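Local coordinates for flagellar motor switch protein FliG (Thermotoga maritima, PDB 5TDY), which probably serves in the switch complex at the base of the flagellar basal body, which sets the direction of rotation, and is represented here by its N-terminal domain, at residues Ala24-Val27 with Met28-Leu31; Ala79-Val82 with Leu83-Ala86; Gly47-Thr50 with Pro51-Lys55. All blocks are in the same frame, centred on the assembly; numbering follows the deposited sequence.

Contact 1 of 3, residues Ala24-Val27 with Met28-Leu31; sequences AAQV and MKHL
Ala24 accepts the amide of Met28 on its carbonyl oxygen, one turn on along helix 21-28: Met28 N lies 2.9 Å from Ala24 O, nearly in line with the C=O bond. Met28, present as selenomethionine, runs its side chain past the same oxygen, with its CB 3.6 Å from Ala24 O. Ala25 has a looser grip. Its oxygen takes a weak bond from Lys29 N, shared with an equally weak one to Gln26 O, while the aliphatic part of Lys29 runs alongside it, CG 3.5 Å from Ala25 O. Gln26 is where the side chains meet. Its CG stands anti to the backbone N (chi1 174°) and the chain bends at chi2 (64°), so that the amide turns back beside the next turn and crosses Lys29 at about a right angle. A water closes this pair: it donates to Gln26 OE1 at 3.0 Å and accepts from Lys29 NZ at 2.6 Å. On the amide's other flank stands the His30 ring, its plane 82° from that of the amide, with CD2 3.3 Å from Gln26 O. Val27 O receives His30 N at 3.0 Å, the donor standing well above the carbonyl plane, and the same oxygen lies at the edge of the His30 ring. Overlapping this bond, a type I turn runs from Met28 to Leu31, closed by Leu31 N to Met28 O. Ala24 and Val27 face helix 8-19 at Leu16, Met28 and Leu31 lean on Leu39 of helix 33-44, and a chain of another protein packs on Gln26, Val27, His30 and Leu31.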
ATOM      1  N   ALA B  24       6.349   5.594 -10.644  1.00 11.14           N
ATOM      2  CA  ALA B  24       5.286   6.577 -10.482  1.00 12.56           C
ATOM      3  C   ALA B  24       4.909   7.199 -11.821  1.00 11.63           C
ATOM      4  O   ALA B  24       3.723   7.352 -12.121  1.00 12.27           O
ATOM      5  CB  ALA B  24       5.699   7.650  -9.469  1.00  9.97           C
ATOM      6  N   ALA B  25       5.906   7.541 -12.649  1.00 12.57           N
ATOM      7  CA  ALA B  25       5.625   8.153 -13.946  1.00 10.74           C
ATOM      8  C   ALA B  25       4.818   7.218 -14.833  1.00 10.65           C
ATOM      9  O   ALA B  25       3.922   7.664 -15.555  1.00 12.45           O
ATOM     10  CB  ALA B  25       6.925   8.555 -14.646  1.00 11.90           C
ATOM     11  N   GLN B  26       5.113   5.914 -14.784  1.00 12.07           N
ATOM     12  CA  GLN B  26       4.338   4.945 -15.557  1.00 13.37           C
ATOM     13  C   GLN B  26       2.896   4.857 -15.055  1.00 17.81           C
ATOM     14  O   GLN B  26       1.953   4.821 -15.861  1.00 16.24           O
ATOM     15  CB  GLN B  26       5.026   3.580 -15.514  1.00 17.05           C
ATOM     16  CG  GLN B  26       4.246   2.413 -16.179  1.00 20.19           C
ATOM     17  CD  GLN B  26       4.042   2.572 -17.684  1.00 25.48           C
ATOM     18  OE1 GLN B  26       4.752   3.330 -18.357  1.00 23.99           O
ATOM     19  NE2 GLN B  26       3.066   1.845 -18.220  1.00 21.34           N
ATOM     20  N   VAL B  27       2.698   4.844 -13.733  1.00 12.59           N
ATOM     21  CA  VAL B  27       1.335   4.863 -13.193  1.00 12.92           C
ATOM     22  C   VAL B  27       0.584   6.103 -13.668  1.00 13.00           C
ATOM     23  O   VAL B  27      -0.582   6.026 -14.080  1.00 13.69           O
ATOM     24  CB  VAL B  27       1.360   4.782 -11.655  1.00 13.58           C
ATOM     25  CG1 VAL B  27      -0.022   5.099 -11.068  1.00 13.43           C
ATOM     26  CG2 VAL B  27       1.831   3.415 -11.195  1.00 10.83           C
HETATM   27  N   MSE B  28       1.242   7.255 -13.659  1.00 15.31           N
HETATM   28  CA  MSE B  28       0.547   8.502 -13.985  1.00 14.72           C
HETATM   29  C   MSE B  28       0.096   8.658 -15.437  1.00 16.63           C
HETATM   30  O   MSE B  28      -0.804   9.456 -15.737  1.00 14.16           O
HETATM   31  CB  MSE B  28       1.425   9.669 -13.597  1.00 17.02           C
HETATM   32  CG  MSE B  28       1.094  10.115 -12.175  1.00 26.95           C
HETATM   33 SE   MSE B  28       2.541  11.101 -11.433  1.00 66.58          SE
HETATM   34  CE  MSE B  28       1.531  12.520 -10.582  1.00 36.55           C
ATOM     35  N   LYS B  29       0.710   7.891 -16.338  1.00 12.78           N
ATOM     36  CA  LYS B  29       0.245   7.850 -17.721  1.00 16.76           C
ATOM     37  C   LYS B  29      -1.140   7.231 -17.856  1.00 15.30           C
ATOM     38  O   LYS B  29      -1.755   7.352 -18.916  1.00 12.52           O
ATOM     39  CB  LYS B  29       1.262   7.091 -18.588  1.00 16.77           C
ATOM     40  CG  LYS B  29       2.546   7.892 -18.809  1.00 23.90           C
ATOM     41  CD  LYS B  29       3.723   7.008 -19.199  1.00 25.06           C
ATOM     42  CE  LYS B  29       4.994   7.836 -19.390  1.00 36.93           C
ATOM     43  NZ  LYS B  29       6.135   7.008 -19.886  1.00 36.11           N
ATOM     44  N   HIS B  30      -1.656   6.605 -16.800  1.00 14.70           N
ATOM     45  CA  HIS B  30      -3.017   6.087 -16.797  1.00 18.37           C
ATOM     46  C   HIS B  30      -4.023   7.113 -16.310  1.00 18.29           C
ATOM     47  O   HIS B  30      -5.205   6.785 -16.197  1.00 21.61           O
ATOM     48  CB  HIS B  30      -3.109   4.834 -15.923  1.00 18.87           C
ATOM     49  CG  HIS B  30      -2.308   3.691 -16.447  1.00 21.31           C
ATOM     50  ND1 HIS B  30      -2.844   2.729 -17.276  1.00 18.32           N
ATOM     51  CD2 HIS B  30      -1.001   3.374 -16.292  1.00 19.00           C
ATOM     52  CE1 HIS B  30      -1.902   1.862 -17.602  1.00 21.25           C
ATOM     53  NE2 HIS B  30      -0.775   2.228 -17.016  1.00 22.66           N
ATOM     54  N   LEU B  31      -3.572   8.330 -16.013  1.00 17.82           N
ATOM     55  CA  LEU B  31      -4.400   9.408 -15.496  1.00 18.67           C
ATOM     56  C   LEU B  31      -4.401  10.556 -16.491  1.00 20.86           C
ATOM     57  O   LEU B  31      -3.433  10.747 -17.233  1.00 19.26           O
ATOM     58  CB  LEU B  31      -3.882   9.900 -14.145  1.00 14.81           C
ATOM     59  CG  LEU B  31      -3.786   8.772 -13.109  1.00 20.76           C
ATOM     60  CD1 LEU B  31      -3.104   9.239 -11.840  1.00 22.32           C
ATOM     61  CD2 LEU B  31      -5.181   8.225 -12.796  1.00 20.16           C
TER
HETATM   62  O   HOH W   1       7.066   5.279 -18.181  1.00 29.90           O
HETATM   63  O   HOH W   2       1.457   0.031 -17.982  1.00 37.95           O

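Contact 2 of 3, residues Ala79-Val82 with Leu83-Ala86; sequences AKKV and LEKA
Leu83 and Ala79 form one rung of a regular alpha-helical ladder, residue i to i+4, that runs through this part of helix 75-87 in the FliG N-terminal domain. Leu83 N meets Ala79 O at 2.9 Å with an N-H...O angle of 167°, and Glu84, Lys85 and Ala86 repeat the bond to Lys80, Lys81 and Val82. The packing is close along this backbone, where side-chain carbons lie against the carbonyl oxygens of the preceding turn: Leu83 CG comes to 3.3 Å from Ala79 O, and Lys85 CG to 3.2 Å from Lys81 O. The outer side is looser and carries charge. Here Lys80, exposed, bends at chi3 and chi4 to bring its ammonium group back to the carboxylate of Glu84. Glu84 goes to meet it by holding CG between its backbone N and carbonyl carbon (chi1 80°), an uncommon choice in a helix, then runs out extended; CG rests 3.5 Å from both Lys80 O and Lys81 O. The two chains slant across one another and close a salt bridge within one turn. Replacing Glu84 by an alanine would probably leave the Lys80 ammonium without its mate on this turn and its bent chain free to swing into solvent. Lys81 adds a light touch, its CG near Glu84 OE2. In the salt bridge itself, Lys80 NZ reaches Glu84 OE1 at 3.0 Å from the syn side, 28° out of the carboxylate plane, and makes a weak bond to Glu84 OE2 at 3.3 Å.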
ATOM      1  N   ALA B  79      -4.093 -16.577   8.212  1.00 12.06           N
ATOM      2  CA  ALA B  79      -4.333 -16.607   9.653  1.00  9.16           C
ATOM      3  C   ALA B  79      -3.035 -16.482  10.436  1.00 12.97           C
ATOM      4  O   ALA B  79      -3.014 -15.868  11.507  1.00 15.73           O
ATOM      5  CB  ALA B  79      -5.060 -17.898  10.036  1.00 11.47           C
ATOM      6  N   LYS B  80      -1.943 -17.051   9.921  1.00 13.88           N
ATOM      7  CA  LYS B  80      -0.664 -16.944  10.619  1.00 13.84           C
ATOM      8  C   LYS B  80      -0.242 -15.487  10.750  1.00 15.45           C
ATOM      9  O   LYS B  80       0.169 -15.042  11.828  1.00 15.20           O
ATOM     10  CB  LYS B  80       0.406 -17.760   9.890  1.00 17.54           C
ATOM     11  CG  LYS B  80       1.844 -17.521  10.402  1.00 25.08           C
ATOM     12  CD  LYS B  80       2.858 -17.710   9.273  1.00 23.76           C
ATOM     13  CE  LYS B  80       3.673 -16.452   9.009  1.00 24.50           C
ATOM     14  NZ  LYS B  80       4.856 -16.329   9.905  1.00 36.31           N
ATOM     15  N   LYS B  81      -0.356 -14.720   9.662  1.00 13.78           N
ATOM     16  CA  LYS B  81       0.074 -13.325   9.697  1.00 14.47           C
ATOM     17  C   LYS B  81      -0.806 -12.496  10.620  1.00 15.17           C
ATOM     18  O   LYS B  81      -0.300 -11.657  11.374  1.00 17.78           O
ATOM     19  CB  LYS B  81       0.077 -12.742   8.286  1.00 16.23           C
ATOM     20  CG  LYS B  81       1.240 -13.234   7.449  1.00 19.92           C
ATOM     21  CD  LYS B  81       0.842 -13.434   6.008  1.00 30.71           C
ATOM     22  CE  LYS B  81       0.713 -12.134   5.248  1.00 38.24           C
ATOM     23  NZ  LYS B  81       0.092 -12.387   3.904  1.00 41.56           N
ATOM     24  N   VAL B  82      -2.120 -12.717  10.576  1.00 14.59           N
ATOM     25  CA  VAL B  82      -3.035 -12.023  11.477  1.00 14.01           C
ATOM     26  C   VAL B  82      -2.679 -12.308  12.932  1.00 15.26           C
ATOM     27  O   VAL B  82      -2.539 -11.386  13.746  1.00 16.97           O
ATOM     28  CB  VAL B  82      -4.488 -12.422  11.167  1.00 14.96           C
ATOM     29  CG1 VAL B  82      -5.420 -11.822  12.203  1.00 14.43           C
ATOM     30  CG2 VAL B  82      -4.879 -11.946   9.765  1.00 12.96           C
ATOM     31  N   LEU B  83      -2.522 -13.592  13.281  1.00 14.00           N
ATOM     32  CA  LEU B  83      -2.254 -13.953  14.673  1.00 15.47           C
ATOM     33  C   LEU B  83      -0.948 -13.355  15.173  1.00 14.41           C
ATOM     34  O   LEU B  83      -0.885 -12.842  16.296  1.00 14.90           O
ATOM     35  CB  LEU B  83      -2.215 -15.473  14.834  1.00 14.31           C
ATOM     36  CG  LEU B  83      -3.557 -16.175  14.733  1.00 11.75           C
ATOM     37  CD1 LEU B  83      -3.328 -17.682  14.723  1.00 10.31           C
ATOM     38  CD2 LEU B  83      -4.468 -15.718  15.858  1.00 13.68           C
ATOM     39  N   GLU B  84       0.115 -13.432  14.372  1.00 15.52           N
ATOM     40  CA  GLU B  84       1.408 -12.937  14.844  1.00 22.06           C
ATOM     41  C   GLU B  84       1.440 -11.410  14.913  1.00 19.06           C
ATOM     42  O   GLU B  84       2.075 -10.849  15.813  1.00 19.31           O
ATOM     43  CB  GLU B  84       2.554 -13.492  13.978  1.00 18.58           C
ATOM     44  CG  GLU B  84       2.790 -12.806  12.645  1.00 28.62           C
ATOM     45  CD  GLU B  84       3.759 -13.584  11.748  1.00 31.81           C
ATOM     46  OE1 GLU B  84       4.436 -14.499  12.256  1.00 33.05           O
ATOM     47  OE2 GLU B  84       3.844 -13.277  10.540  1.00 28.70           O
ATOM     48  N   LYS B  85       0.744 -10.717  14.008  1.00 16.36           N
ATOM     49  CA  LYS B  85       0.651  -9.264  14.141  1.00 19.99           C
ATOM     50  C   LYS B  85      -0.202  -8.863  15.339  1.00 20.20           C
ATOM     51  O   LYS B  85       0.081  -7.857  16.007  1.00 15.15           O
ATOM     52  CB  LYS B  85       0.084  -8.651  12.864  1.00 18.48           C
ATOM     53  CG  LYS B  85       1.033  -8.709  11.679  1.00 15.67           C
ATOM     54  CD  LYS B  85       0.313  -8.238  10.414  1.00 21.56           C
ATOM     55  CE  LYS B  85       1.154  -8.483   9.161  1.00 21.39           C
ATOM     56  NZ  LYS B  85       2.400  -7.682   9.193  1.00 28.10           N
ATOM     57  N   ALA B  86      -1.255  -9.633  15.630  1.00 13.51           N
ATOM     58  CA  ALA B  86      -2.144  -9.237  16.715  1.00 17.11           C
ATOM     59  C   ALA B  86      -1.547  -9.540  18.085  1.00 16.57           C
ATOM     60  O   ALA B  86      -1.659  -8.728  19.007  1.00 17.13           O
ATOM     61  CB  ALA B  86      -3.494  -9.933  16.571  1.00 14.75           C
TER

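Contact 3 of 3, residues Gly47-Thr50 with Pro51-Lys55; sequences GRVT and PEEKK
Thr50 and Glu53 hold each other twice, each with its side chain bonded to the other's backbone N-H. In one direction Glu53 N donates to Thr50 OG1 at 3.1 Å with an angle of 160°; in the other Thr50 N points at Glu53 OE2, a weak bond at 3.3 Å but a straight one. The threonine hydroxyl can serve because OG1 sits between its own backbone N and carbonyl carbon (chi1 63°), which swings it over the start of the helix. Glu53 adopts a less usual torsion for its part, chi1 -107°, well off a staggered position, and only beyond CG does the chain run out extended, slanting past the threonine with Glu53 CB 3.2 Å from Thr50 OG1. Together these bonds make a capping box at the first turn of helix 51-66, with Thr50 as N-cap. Pro51 follows in the first turn, where its lack of an N-H costs nothing; its ring is pressed close, CD 3.5 Å from Thr50 CB. Thr50 also starts the regular ladder, since its carbonyl oxygen accepts from Lys54 N at 3.1 Å. A carboxylate so near the amino end of a helix would probably be steadied by the helix dipole. Glu53 has a stronger partner too: its OE1 forms a salt bridge with Arg10 NE of helix 8-19, and Arg10 NH2 bonds Arg48 O, so one arginine ties the loop and the cap together. Next to the box, Val49 turns CG1 to the foot of the Lys54 side chain, 4.0 Å from its CB, and the two side chains cross nearly at a right angle. Val49 also touches Val14, and Lys54 touches Ala18, both on helix 8-19.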
ATOM      1  N   GLY B  47       6.390  17.048   1.851  1.00 20.39           N
ATOM      2  CA  GLY B  47       7.224  17.153   3.033  1.00 21.56           C
ATOM      3  C   GLY B  47       7.847  15.824   3.440  1.00 28.02           C
ATOM      4  O   GLY B  47       8.173  14.967   2.612  1.00 29.37           O
ATOM      5  N   ARG B  48       8.043  15.670   4.744  1.00 21.15           N
ATOM      6  CA  ARG B  48       8.509  14.416   5.317  1.00 31.62           C
ATOM      7  C   ARG B  48       7.379  13.396   5.380  1.00 24.48           C
ATOM      8  O   ARG B  48       6.239  13.737   5.704  1.00 23.54           O
ATOM      9  CB  ARG B  48       9.055  14.656   6.728  1.00 37.13           C
ATOM     10  CG  ARG B  48       8.938  13.447   7.660  1.00 40.47           C
ATOM     11  CD  ARG B  48       9.197  13.758   9.140  1.00 44.01           C
ATOM     12  NE  ARG B  48      10.238  14.777   9.331  1.00 54.06           N
ATOM     13  CZ  ARG B  48      10.004  16.076   9.527  1.00 47.81           C
ATOM     14  NH1 ARG B  48      11.008  16.933   9.663  1.00 51.30           N
ATOM     15  NH2 ARG B  48       8.759  16.524   9.586  1.00 44.72           N
ATOM     16  N   VAL B  49       7.703  12.143   5.073  1.00 26.89           N
ATOM     17  CA  VAL B  49       6.779  11.022   5.212  1.00 26.28           C
ATOM     18  C   VAL B  49       7.250  10.192   6.402  1.00 27.50           C
ATOM     19  O   VAL B  49       8.392   9.727   6.423  1.00 25.92           O
ATOM     20  CB  VAL B  49       6.711  10.169   3.932  1.00 21.10           C
ATOM     21  CG1 VAL B  49       5.862   8.913   4.160  1.00 24.07           C
ATOM     22  CG2 VAL B  49       6.136  10.966   2.775  1.00 23.31           C
ATOM     23  N   THR B  50       6.386  10.020   7.403  1.00 28.14           N
ATOM     24  CA  THR B  50       6.800   9.227   8.548  1.00 28.05           C
ATOM     25  C   THR B  50       6.769   7.745   8.191  1.00 26.80           C
ATOM     26  O   THR B  50       6.068   7.339   7.259  1.00 24.40           O
ATOM     27  CB  THR B  50       5.905   9.513   9.748  1.00 30.91           C
ATOM     28  OG1 THR B  50       4.557   9.122   9.464  1.00 34.11           O
ATOM     29  CG2 THR B  50       5.940  11.001  10.095  1.00 34.92           C
ATOM     30  N   PRO B  51       7.547   6.915   8.893  1.00 25.65           N
ATOM     31  CA  PRO B  51       7.482   5.469   8.624  1.00 30.05           C
ATOM     32  C   PRO B  51       6.095   4.891   8.840  1.00 28.40           C
ATOM     33  O   PRO B  51       5.707   3.947   8.136  1.00 24.20           O
ATOM     34  CB  PRO B  51       8.503   4.874   9.609  1.00 31.52           C
ATOM     35  CG  PRO B  51       9.383   6.013  10.006  1.00 29.34           C
ATOM     36  CD  PRO B  51       8.513   7.234   9.959  1.00 32.59           C
ATOM     37  N   GLU B  52       5.330   5.450   9.780  1.00 24.14           N
ATOM     38  CA  GLU B  52       3.997   4.940  10.071  1.00 28.67           C
ATOM     39  C   GLU B  52       2.994   5.340   8.997  1.00 27.67           C
ATOM     40  O   GLU B  52       2.123   4.542   8.642  1.00 24.23           O
ATOM     41  CB  GLU B  52       3.517   5.436  11.436  1.00 27.73           C
ATOM     42  CG  GLU B  52       4.316   4.922  12.616  1.00 30.85           C
ATOM     43  CD  GLU B  52       5.603   5.684  12.843  1.00 40.78           C
ATOM     44  OE1 GLU B  52       6.479   5.156  13.560  1.00 50.46           O
ATOM     45  OE2 GLU B  52       5.748   6.805  12.299  1.00 39.95           O
ATOM     46  N   GLU B  53       3.070   6.584   8.512  1.00 22.93           N
ATOM     47  CA  GLU B  53       2.291   6.985   7.347  1.00 21.89           C
ATOM     48  C   GLU B  53       2.534   6.023   6.194  1.00 22.18           C
ATOM     49  O   GLU B  53       1.593   5.469   5.615  1.00 20.61           O
ATOM     50  CB  GLU B  53       2.659   8.410   6.933  1.00 23.40           C
ATOM     51  CG  GLU B  53       1.614   9.453   7.242  1.00 38.31           C
ATOM     52  CD  GLU B  53       2.113  10.872   6.981  1.00 39.54           C
ATOM     53  OE1 GLU B  53       1.292  11.811   7.085  1.00 41.35           O
ATOM     54  OE2 GLU B  53       3.325  11.052   6.695  1.00 33.24           O
ATOM     55  N   LYS B  54       3.807   5.795   5.873  1.00 18.92           N
ATOM     56  CA  LYS B  54       4.163   4.959   4.731  1.00 21.87           C
ATOM     57  C   LYS B  54       3.586   3.557   4.873  1.00 20.83           C
ATOM     58  O   LYS B  54       2.994   3.018   3.931  1.00 14.07           O
ATOM     59  CB  LYS B  54       5.679   4.902   4.602  1.00 24.35           C
ATOM     60  CG  LYS B  54       6.195   4.345   3.305  1.00 26.63           C
ATOM     61  CD  LYS B  54       7.635   4.826   3.102  1.00 29.06           C
ATOM     62  CE  LYS B  54       8.164   4.440   1.737  1.00 27.14           C
ATOM     63  NZ  LYS B  54       9.585   4.850   1.525  1.00 31.51           N
ATOM     64  N   LYS B  55       3.762   2.952   6.048  1.00 24.29           N
ATOM     65  CA  LYS B  55       3.249   1.609   6.306  1.00 22.35           C
ATOM     66  C   LYS B  55       1.721   1.572   6.258  1.00 21.37           C
ATOM     67  O   LYS B  55       1.138   0.632   5.706  1.00 20.69           O
ATOM     68  CB  LYS B  55       3.765   1.134   7.666  1.00 25.26           C
ATOM     69  CG  LYS B  55       3.526  -0.324   7.998  1.00 32.25           C
ATOM     70  CD  LYS B  55       4.026  -0.611   9.423  1.00 43.01           C
ATOM     71  CE  LYS B  55       3.180  -1.693  10.150  1.00 43.11           C
ATOM     72  NZ  LYS B  55       1.743  -1.351  10.327  1.00 42.21           N
TER

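The three contacts follow in series along one all-helical domain: contact 1 at the end of helix 21-28, contact 3 at the start of helix 51-66, and contact 2 within helix 75-87, the next helix. Contacts 1 and 2 lie on opposite sides of the chain's centre, their centres about 34 Å apart; contact 3 stands about 22 Å from the first and about 23 Å from the second, centre to centre. None touches another. Helix 8-19 packs against both contact 1 and contact 3, so the two share one neighbour. A chain of another protein packs on contact 1 and on Lys55 of contact 3, but meets contact 2 through a long, weak ion pair, consistent with closer binding at the first two.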